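Local coordinates for putative isochorismatase (Streptomyces avermitilis, PDB 3KL2), which is of unknown function but probably acts as a hydrolase of the isochorismatase family, at residues Ala78-Ala83 and Glu129-Leu134; Leu182-Ala187 and Met209-Val214; Val73-Ala78 and Asn123-Ile128. One frame throughout, in Å; residues are numbered along the deposited sequence.

Contact 1 (Ala78-Ala83 and Glu129-Leu134); sequences APITFA and EGKRGL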
loop_
_atom_site.group_PDB
_atom_site.type_symbol
_atom_site.label_atom_id
_atom_site.label_comp_id
_atom_site.label_asym_id
_atom_site.label_seq_id
_atom_site.Cartn_x
_atom_site.Cartn_y
_atom_site.Cartn_z
ATOM N N ALA A 78 13.572 5.703 12.413
ATOM C CA ALA A 78 12.316 4.977 12.384
ATOM C C ALA A 78 12.167 4.240 13.686
ATOM O O ALA A 78 12.434 3.057 13.763
ATOM C CB ALA A 78 12.259 4.034 11.195
ATOM N N PRO A 79 11.751 4.958 14.741
ATOM C CA PRO A 79 11.515 4.356 16.035
ATOM C C PRO A 79 10.147 3.742 16.072
ATOM O O PRO A 79 9.269 4.170 15.344
ATOM C CB PRO A 79 11.607 5.549 16.993
ATOM C CG PRO A 79 11.039 6.675 16.230
ATOM C CD PRO A 79 11.463 6.394 14.755
ATOM N N ILE A 80 9.956 2.729 16.891
ATOM C CA ILE A 80 8.626 2.165 17.087
ATOM C C ILE A 80 8.168 2.578 18.495
ATOM O O ILE A 80 8.979 2.534 19.427
ATOM C CB ILE A 80 8.682 0.638 16.884
ATOM C CG1 ILE A 80 7.295 0.005 16.963
ATOM C CG2 ILE A 80 9.525 -0.032 17.926
ATOM C CD1 ILE A 80 7.335 -1.531 17.023
ATOM N N THR A 81 6.903 2.965 18.671
ATOM C CA THR A 81 6.380 3.359 19.988
ATOM C C THR A 81 4.933 2.948 20.103
ATOM O O THR A 81 4.287 2.825 19.061
ATOM C CB THR A 81 6.364 4.889 20.145
ATOM O OG1 THR A 81 5.447 5.409 19.193
ATOM C CG2 THR A 81 7.705 5.509 19.917
ATOM N N PHE A 82 4.396 2.796 21.322
ATOM C CA PHE A 82 2.975 2.446 21.504
ATOM C C PHE A 82 2.367 3.301 22.601
ATOM O O PHE A 82 2.974 3.481 23.620
ATOM C CB PHE A 82 2.745 0.925 21.803
ATOM C CG PHE A 82 3.360 0.014 20.750
ATOM C CD1 PHE A 82 2.580 -0.541 19.751
ATOM C CD2 PHE A 82 4.730 -0.209 20.722
ATOM C CE1 PHE A 82 3.139 -1.328 18.751
ATOM C CE2 PHE A 82 5.297 -1.020 19.726
ATOM C CZ PHE A 82 4.489 -1.573 18.738
ATOM N N ALA A 83 1.178 3.852 22.368
ATOM C CA ALA A 83 0.446 4.513 23.414
ATOM C C ALA A 83 0.306 3.516 24.564
ATOM O O ALA A 83 0.076 2.335 24.337
ATOM C CB ALA A 83 -0.935 4.975 22.923
ATOM N N GLU A 129 7.259 8.749 11.366
ATOM C CA GLU A 129 6.200 8.562 12.338
ATOM C C GLU A 129 5.213 7.490 11.949
ATOM O O GLU A 129 4.962 7.248 10.771
ATOM C CB GLU A 129 5.375 9.839 12.467
ATOM C CG GLU A 129 6.152 11.117 12.857
ATOM C CD GLU A 129 5.320 12.408 12.610
ATOM O OE1 GLU A 129 5.883 13.501 12.812
ATOM O OE2 GLU A 129 4.111 12.347 12.220
ATOM N N GLY A 130 4.580 6.913 12.945
ATOM C CA GLY A 130 3.552 5.953 12.728
ATOM C C GLY A 130 3.932 4.518 13.128
ATOM O O GLY A 130 3.018 3.730 13.384
ATOM N N LYS A 131 5.237 4.186 13.167
ATOM C CA LYS A 131 5.641 2.777 13.238
ATOM C C LYS A 131 4.994 2.032 14.394
ATOM O O LYS A 131 5.182 2.391 15.538
ATOM C CB LYS A 131 7.154 2.550 13.341
ATOM C CG LYS A 131 7.582 1.059 13.030
ATOM C CD LYS A 131 9.087 0.991 12.719
ATOM C CE LYS A 131 9.599 -0.344 12.083
ATOM N NZ LYS A 131 9.127 -1.587 12.786
ATOM N N ARG A 132 4.256 0.991 14.055
ATOM C CA ARG A 132 3.623 0.113 15.020
ATOM C C ARG A 132 3.842 -1.378 14.757
ATOM O O ARG A 132 3.565 -2.190 15.611
ATOM C CB ARG A 132 2.138 0.362 15.022
ATOM C CG ARG A 132 1.749 1.680 15.621
ATOM C CD ARG A 132 2.006 1.715 17.065
ATOM N NE ARG A 132 1.399 2.865 17.686
ATOM C CZ ARG A 132 1.870 4.109 17.616
ATOM N NH1 ARG A 132 2.992 4.398 16.937
ATOM N NH2 ARG A 132 1.212 5.069 18.258
ATOM N N GLY A 133 4.328 -1.720 13.563
ATOM C CA GLY A 133 4.586 -3.088 13.206
ATOM C C GLY A 133 6.039 -3.179 12.916
ATOM O O GLY A 133 6.829 -2.398 13.426
ATOM N N LEU A 134 6.397 -4.150 12.088
ATOM C CA LEU A 134 7.788 -4.475 11.842
ATOM C C LEU A 134 8.296 -3.861 10.574
ATOM O O LEU A 134 9.436 -3.330 10.501
ATOM C CB LEU A 134 7.946 -5.994 11.785
ATOM C CG LEU A 134 7.491 -6.818 13.021
ATOM C CD1 LEU A 134 7.961 -6.187 14.372
ATOM C CD2 LEU A 134 6.017 -7.055 13.010
HETATM O O HOH W 1 7.928 5.561 13.442
#

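Contact 2 (Leu182-Ala187 and Met209-Val214); sequences LTDCVA and MTSADV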
loop_
_atom_site.group_PDB
_atom_site.type_symbol
_atom_site.label_atom_id
_atom_site.label_comp_id
_atom_site.label_asym_id
_atom_site.label_seq_id
_atom_site.Cartn_x
_atom_site.Cartn_y
_atom_site.Cartn_z
ATOM N N LEU A 182 23.296 -2.593 5.484
ATOM C CA LEU A 182 24.541 -2.434 6.162
ATOM C C LEU A 182 24.758 -3.674 7.021
ATOM O O LEU A 182 24.220 -3.774 8.160
ATOM C CB LEU A 182 24.526 -1.183 7.036
ATOM C CG LEU A 182 24.579 0.195 6.341
ATOM C CD1 LEU A 182 24.135 1.282 7.279
ATOM C CD2 LEU A 182 25.982 0.490 5.837
ATOM N N THR A 183 25.543 -4.609 6.478
ATOM C CA THR A 183 25.732 -5.936 7.090
ATOM C C THR A 183 26.325 -5.862 8.490
ATOM O O THR A 183 25.975 -6.684 9.327
ATOM C CB THR A 183 26.617 -6.854 6.209
ATOM O OG1 THR A 183 27.904 -6.233 5.991
ATOM C CG2 THR A 183 25.919 -7.116 4.850
ATOM N N ASP A 184 27.183 -4.872 8.753
ATOM C CA ASP A 184 27.742 -4.666 10.096
ATOM C C ASP A 184 27.100 -3.499 10.872
ATOM O O ASP A 184 27.734 -2.971 11.783
ATOM C CB ASP A 184 29.297 -4.531 10.083
ATOM C CG ASP A 184 29.789 -3.369 9.225
ATOM O OD1 ASP A 184 28.930 -2.723 8.610
ATOM O OD2 ASP A 184 31.021 -3.107 9.135
ATOM N N CYS A 185 25.868 -3.100 10.536
ATOM C CA CYS A 185 25.105 -2.113 11.349
ATOM C C CYS A 185 23.722 -2.628 11.679
ATOM O O CYS A 185 22.771 -1.874 11.806
ATOM C CB CYS A 185 24.981 -0.784 10.634
ATOM S SG CYS A 185 26.502 0.030 10.301
ATOM N N VAL A 186 23.598 -3.931 11.803
ATOM C CA VAL A 186 22.341 -4.519 12.192
ATOM C C VAL A 186 22.585 -5.570 13.265
ATOM O O VAL A 186 23.711 -6.045 13.393
ATOM C CB VAL A 186 21.605 -5.144 10.984
ATOM C CG1 VAL A 186 21.256 -4.052 9.950
ATOM C CG2 VAL A 186 22.404 -6.257 10.398
ATOM N N ALA A 187 21.547 -5.927 14.019
ATOM C CA ALA A 187 21.649 -6.932 15.064
ATOM C C ALA A 187 20.328 -7.669 15.258
ATOM O O ALA A 187 19.259 -7.178 14.884
ATOM C CB ALA A 187 22.143 -6.314 16.415
ATOM N N MET A 209 26.296 -4.329 1.975
ATOM C CA MET A 209 27.613 -3.721 2.092
ATOM C C MET A 209 28.026 -3.547 3.551
ATOM O O MET A 209 27.229 -3.673 4.501
ATOM C CB MET A 209 27.669 -2.354 1.389
ATOM C CG MET A 209 26.846 -2.287 0.137
ATOM S SD MET A 209 27.381 -1.079 -1.086
ATOM C CE MET A 209 28.775 -2.084 -1.714
ATOM N N THR A 210 29.298 -3.247 3.722
ATOM C CA THR A 210 29.808 -2.965 5.025
ATOM C C THR A 210 29.688 -1.469 5.218
ATOM O O THR A 210 29.453 -0.713 4.263
ATOM C CB THR A 210 31.249 -3.475 5.175
ATOM O OG1 THR A 210 32.113 -2.787 4.256
ATOM C CG2 THR A 210 31.278 -4.980 4.895
ATOM N N SER A 211 29.778 -1.060 6.472
ATOM C CA SER A 211 29.902 0.334 6.833
ATOM C C SER A 211 31.020 1.001 6.020
ATOM O O SER A 211 30.814 2.028 5.374
ATOM C CB SER A 211 30.202 0.432 8.327
ATOM O OG SER A 211 31.254 -0.459 8.707
ATOM N N ALA A 212 32.204 0.407 6.055
ATOM C CA ALA A 212 33.368 0.968 5.355
ATOM C C ALA A 212 33.126 1.187 3.851
ATOM O O ALA A 212 33.529 2.212 3.315
ATOM C CB ALA A 212 34.633 0.082 5.586
ATOM N N ASP A 213 32.498 0.222 3.183
ATOM C CA ASP A 213 32.175 0.340 1.756
ATOM C C ASP A 213 31.247 1.540 1.487
ATOM O O ASP A 213 31.432 2.302 0.509
ATOM C CB ASP A 213 31.450 -0.923 1.259
ATOM C CG ASP A 213 32.378 -2.143 1.102
ATOM O OD1 ASP A 213 33.618 -1.971 1.001
ATOM O OD2 ASP A 213 31.826 -3.282 1.060
ATOM N N VAL A 214 30.234 1.675 2.344
ATOM C CA VAL A 214 29.247 2.742 2.228
ATOM C C VAL A 214 29.896 4.093 2.441
ATOM O O VAL A 214 29.708 5.006 1.637
ATOM C CB VAL A 214 28.132 2.607 3.270
ATOM C CG1 VAL A 214 27.284 3.854 3.269
ATOM C CG2 VAL A 214 27.306 1.390 2.978
#

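Contact 3 (Val73-Ala78 and Asn123-Ile128); sequences VPIMHA and NGDIVI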
loop_
_atom_site.group_PDB
_atom_site.type_symbol
_atom_site.label_atom_id
_atom_site.label_comp_id
_atom_site.label_asym_id
_atom_site.label_seq_id
_atom_site.Cartn_x
_atom_site.Cartn_y
_atom_site.Cartn_z
ATOM N N VAL A 73 23.499 13.698 3.088
ATOM C CA VAL A 73 22.522 12.648 2.887
ATOM C C VAL A 73 21.466 12.606 4.027
ATOM O O VAL A 73 21.793 12.493 5.216
ATOM C CB VAL A 73 23.211 11.278 2.668
ATOM C CG1 VAL A 73 22.168 10.146 2.592
ATOM C CG2 VAL A 73 24.034 11.324 1.380
ATOM N N PRO A 74 20.191 12.718 3.660
ATOM C CA PRO A 74 19.162 12.685 4.683
ATOM C C PRO A 74 19.298 11.444 5.562
ATOM O O PRO A 74 19.464 10.332 5.056
ATOM C CB PRO A 74 17.876 12.635 3.882
ATOM C CG PRO A 74 18.224 13.271 2.580
ATOM C CD PRO A 74 19.636 12.928 2.313
ATOM N N ILE A 75 19.310 11.672 6.871
ATOM C CA ILE A 75 19.273 10.629 7.857
ATOM C C ILE A 75 17.819 10.564 8.303
ATOM O O ILE A 75 17.277 11.567 8.694
ATOM C CB ILE A 75 20.157 11.006 9.051
ATOM C CG1 ILE A 75 21.582 11.424 8.591
ATOM C CG2 ILE A 75 20.218 9.901 10.039
ATOM C CD1 ILE A 75 22.341 10.433 7.682
ATOM N N MET A 76 17.191 9.392 8.237
ATOM C CA MET A 76 15.793 9.202 8.645
ATOM C C MET A 76 15.680 8.159 9.772
ATOM O O MET A 76 16.078 7.030 9.570
ATOM C CB MET A 76 15.022 8.684 7.459
ATOM C CG MET A 76 14.970 9.663 6.293
ATOM S SD MET A 76 13.825 9.151 5.043
ATOM C CE MET A 76 14.194 10.451 3.902
ATOM N N HIS A 77 15.125 8.523 10.936
ATOM C CA HIS A 77 15.013 7.607 12.077
ATOM C C HIS A 77 13.635 6.998 12.123
ATOM O O HIS A 77 12.635 7.691 11.979
ATOM C CB HIS A 77 15.216 8.356 13.413
ATOM C CG HIS A 77 16.564 8.996 13.585
ATOM N ND1 HIS A 77 17.666 8.303 14.045
ATOM C CD2 HIS A 77 16.965 10.283 13.431
ATOM C CE1 HIS A 77 18.690 9.136 14.147
ATOM N NE2 HIS A 77 18.293 10.342 13.780
ATOM N N ALA A 78 13.572 5.703 12.413
ATOM C CA ALA A 78 12.316 4.977 12.384
ATOM C C ALA A 78 12.167 4.240 13.686
ATOM O O ALA A 78 12.434 3.057 13.763
ATOM C CB ALA A 78 12.259 4.034 11.195
ATOM N N ASN A 123 19.529 18.662 14.031
ATOM C CA ASN A 123 19.085 19.598 12.977
ATOM C C ASN A 123 18.937 19.031 11.559
ATOM O O ASN A 123 19.936 18.740 10.854
ATOM C CB ASN A 123 20.031 20.831 12.942
ATOM N N GLY A 124 17.691 18.861 11.148
ATOM C CA GLY A 124 17.422 18.462 9.761
ATOM C C GLY A 124 17.161 16.977 9.523
ATOM O O GLY A 124 16.721 16.576 8.414
ATOM N N ASP A 125 17.490 16.157 10.527
ATOM C CA ASP A 125 17.162 14.747 10.496
ATOM C C ASP A 125 15.641 14.581 10.517
ATOM O O ASP A 125 14.937 15.284 11.261
ATOM C CB ASP A 125 17.687 14.054 11.730
ATOM C CG ASP A 125 19.186 13.832 11.710
ATOM O OD1 ASP A 125 19.923 14.318 10.804
ATOM O OD2 ASP A 125 19.626 13.137 12.660
ATOM N N ILE A 126 15.163 13.610 9.735
ATOM C CA ILE A 126 13.748 13.302 9.661
ATOM C C ILE A 126 13.471 12.182 10.644
ATOM O O ILE A 126 14.241 11.233 10.738
ATOM C CB ILE A 126 13.374 12.913 8.195
ATOM C CG1 ILE A 126 13.481 14.150 7.291
ATOM C CG2 ILE A 126 12.003 12.261 8.104
ATOM C CD1 ILE A 126 13.656 13.819 5.781
ATOM N N VAL A 127 12.406 12.306 11.409
ATOM C CA VAL A 127 11.986 11.254 12.322
ATOM C C VAL A 127 10.655 10.733 11.776
ATOM O O VAL A 127 9.639 11.413 11.846
ATOM C CB VAL A 127 11.902 11.743 13.808
ATOM C CG1 VAL A 127 11.322 10.677 14.751
ATOM C CG2 VAL A 127 13.303 12.160 14.335
ATOM N N ILE A 128 10.707 9.537 11.184
ATOM C CA ILE A 128 9.552 8.841 10.591
ATOM C C ILE A 128 8.528 8.526 11.652
ATOM O O ILE A 128 8.892 8.064 12.722
ATOM C CB ILE A 128 10.059 7.505 9.929
ATOM C CG1 ILE A 128 11.003 7.834 8.763
ATOM C CG2 ILE A 128 8.931 6.602 9.502
ATOM C CD1 ILE A 128 10.566 9.016 7.780
#

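Contact 1 (Ala78-Ala83 and Glu129-Leu134)
R132 and F82 lie against each other in opposite directions, with ring and guanidinium planes 58° apart. The arginine's CD lies 3.6 Å from F82 CD1, while the ring turns its edge to the arginine backbone, CE1 coming to 3.3 Å from R132 O. One face of the guanidinium rests over the T81 carbonyl; NH1 of R132 is 2.9 Å from T81 O, but the angle is too poor for a hydrogen bond. NH1 instead bonds to K131 O at 3.3 Å, with that oxygen in the guanidinium plane, so the arginine folds back over its own chain. A bend at chi2 (-68°) makes this return possible.

K131 fills the other half of the contact. Its CB sits 3.3 Å from P79 O, and its CG runs beside CB of I80. In I80, CG1 stands anti to the backbone N (chi1 -175°), which brings it to 3.5 Å from K131 O. One water joins the backbones, donating to P79 O and accepting from K131 N. The amine NZ of K131 bonds L134 O from above the carbonyl plane, at 2.9 Å.

Further out, E32 forms a salt bridge with K131 and C164 packs beside it, a grouping reminiscent of the acid-lysine-cysteine sites of cysteine hydrolases. R132 is paired with E88 and with E129 of the second subunit. Apart from A78, the last residue of strand 75-78, both segments are loop, following strands 75-78 and 126-127; helix 136-139 and the start of helix 164-174 pack on the K131 side, and helix 96-103 packs on F82.

Contact 2 (Leu182-Ala187 and Met209-Val214)
Where strand 178-187 turns a corner beside the start of helix 211-218, D184 grips the helix's first turn through S211. The two carboxylate oxygens divide the work: OD1 takes the S211 N-H on its syn lone pair at 2.8 Å, and OD2 accepts from the S211 hydroxyl OG at 2.7 Å, also on the syn side but 29° out of the carboxylate plane. With chi1 at 59°, the D184 carboxylate is tucked between its own N and carbonyl carbon, facing the helix start, where the positive end of the helix dipole would probably favour the negative charge. An alanine here would remove both acceptors and is likely to leave the S211 amide and hydroxyl without their mates, loosening the hold of the turn on the helix start.

T210 supplies the N-cap itself, its OG1 accepting from D213 N. Just before it, M209 O receives two donors from T183: the backbone N at 2.8 Å, nearly in line with the carbonyl, and OG1 at 3.0 Å from well above the carbonyl plane. On the apolar side of the contact, L182 CD2 meets V214 CG2 at 3.3 Å, tighter than usual, the side chains crossing at about a right angle.

L182 and M209 form a parallel bridge between strands 178-187 and 207-209, the type I turn begins at L182 and runs to C185, helix 57-71 packs against C185 and S211, and helix 191-205 lies by T183.

Contact 3 (Val73-Ala78 and Asn123-Ile128)
M76 and I126 lie side by side, pointing the same way from neighbouring parallel strands, and M76 CE touches I126 CD1 at 3.9 Å. The methionine chain is extended beyond CG, which carries its end along the isoleucine; its SD also comes within 4.3 Å of I128 CD1. Farther on, the CB atoms of A78 and I128 meet.

The backbones are joined by a parallel ladder. I126 N donates to I75 O, H77 N to I126 O at 2.9 Å, and H77 O accepts from I128 N at 2.8 Å, so H77 uses both its N and its O on this neighbour.

At the polar edge, on the face that also carries V127, H77 NE2 donates to D125 OD2 at 3.3 Å. OD2 lies near the plane of the H77 ring, at its edge, but the ring and carboxylate planes are turned 50° apart; the imidazole meets OD2 on its anti side, NE2 lying 35° out of the carboxylate plane. The same OD2 has a salt bridge to R69 and accepts from V122 N, which together hold the group in place.

Strand 126-127 is an outermost strand of the sheet within this chain, and 75-78 lies between it and 26-31; helix 142-149 covers M76, I126 and I128.

Contacts 1 and 3 form one continuous region: they share A78, and P79 CD packs 3.7 Å from I128 O, so the strand pair of contact 3 leads on into the loop pair of contact 1. Both are largely buried. The chemistry changes along the way, from a regular backbone ladder with apolar side chains on one face and a His-carboxylate bond on the other to irregular loops where charged side chains reach E32, E88 and a neighbouring subunit. Contact 2 is only partly buried, lies at the far edge of the same sheet, about 18 Å from contact 3 centre to centre, and no other chain touches its segments; it combines a carboxylate at a helix start with a doubly bonded carbonyl oxygen and a small apolar contact.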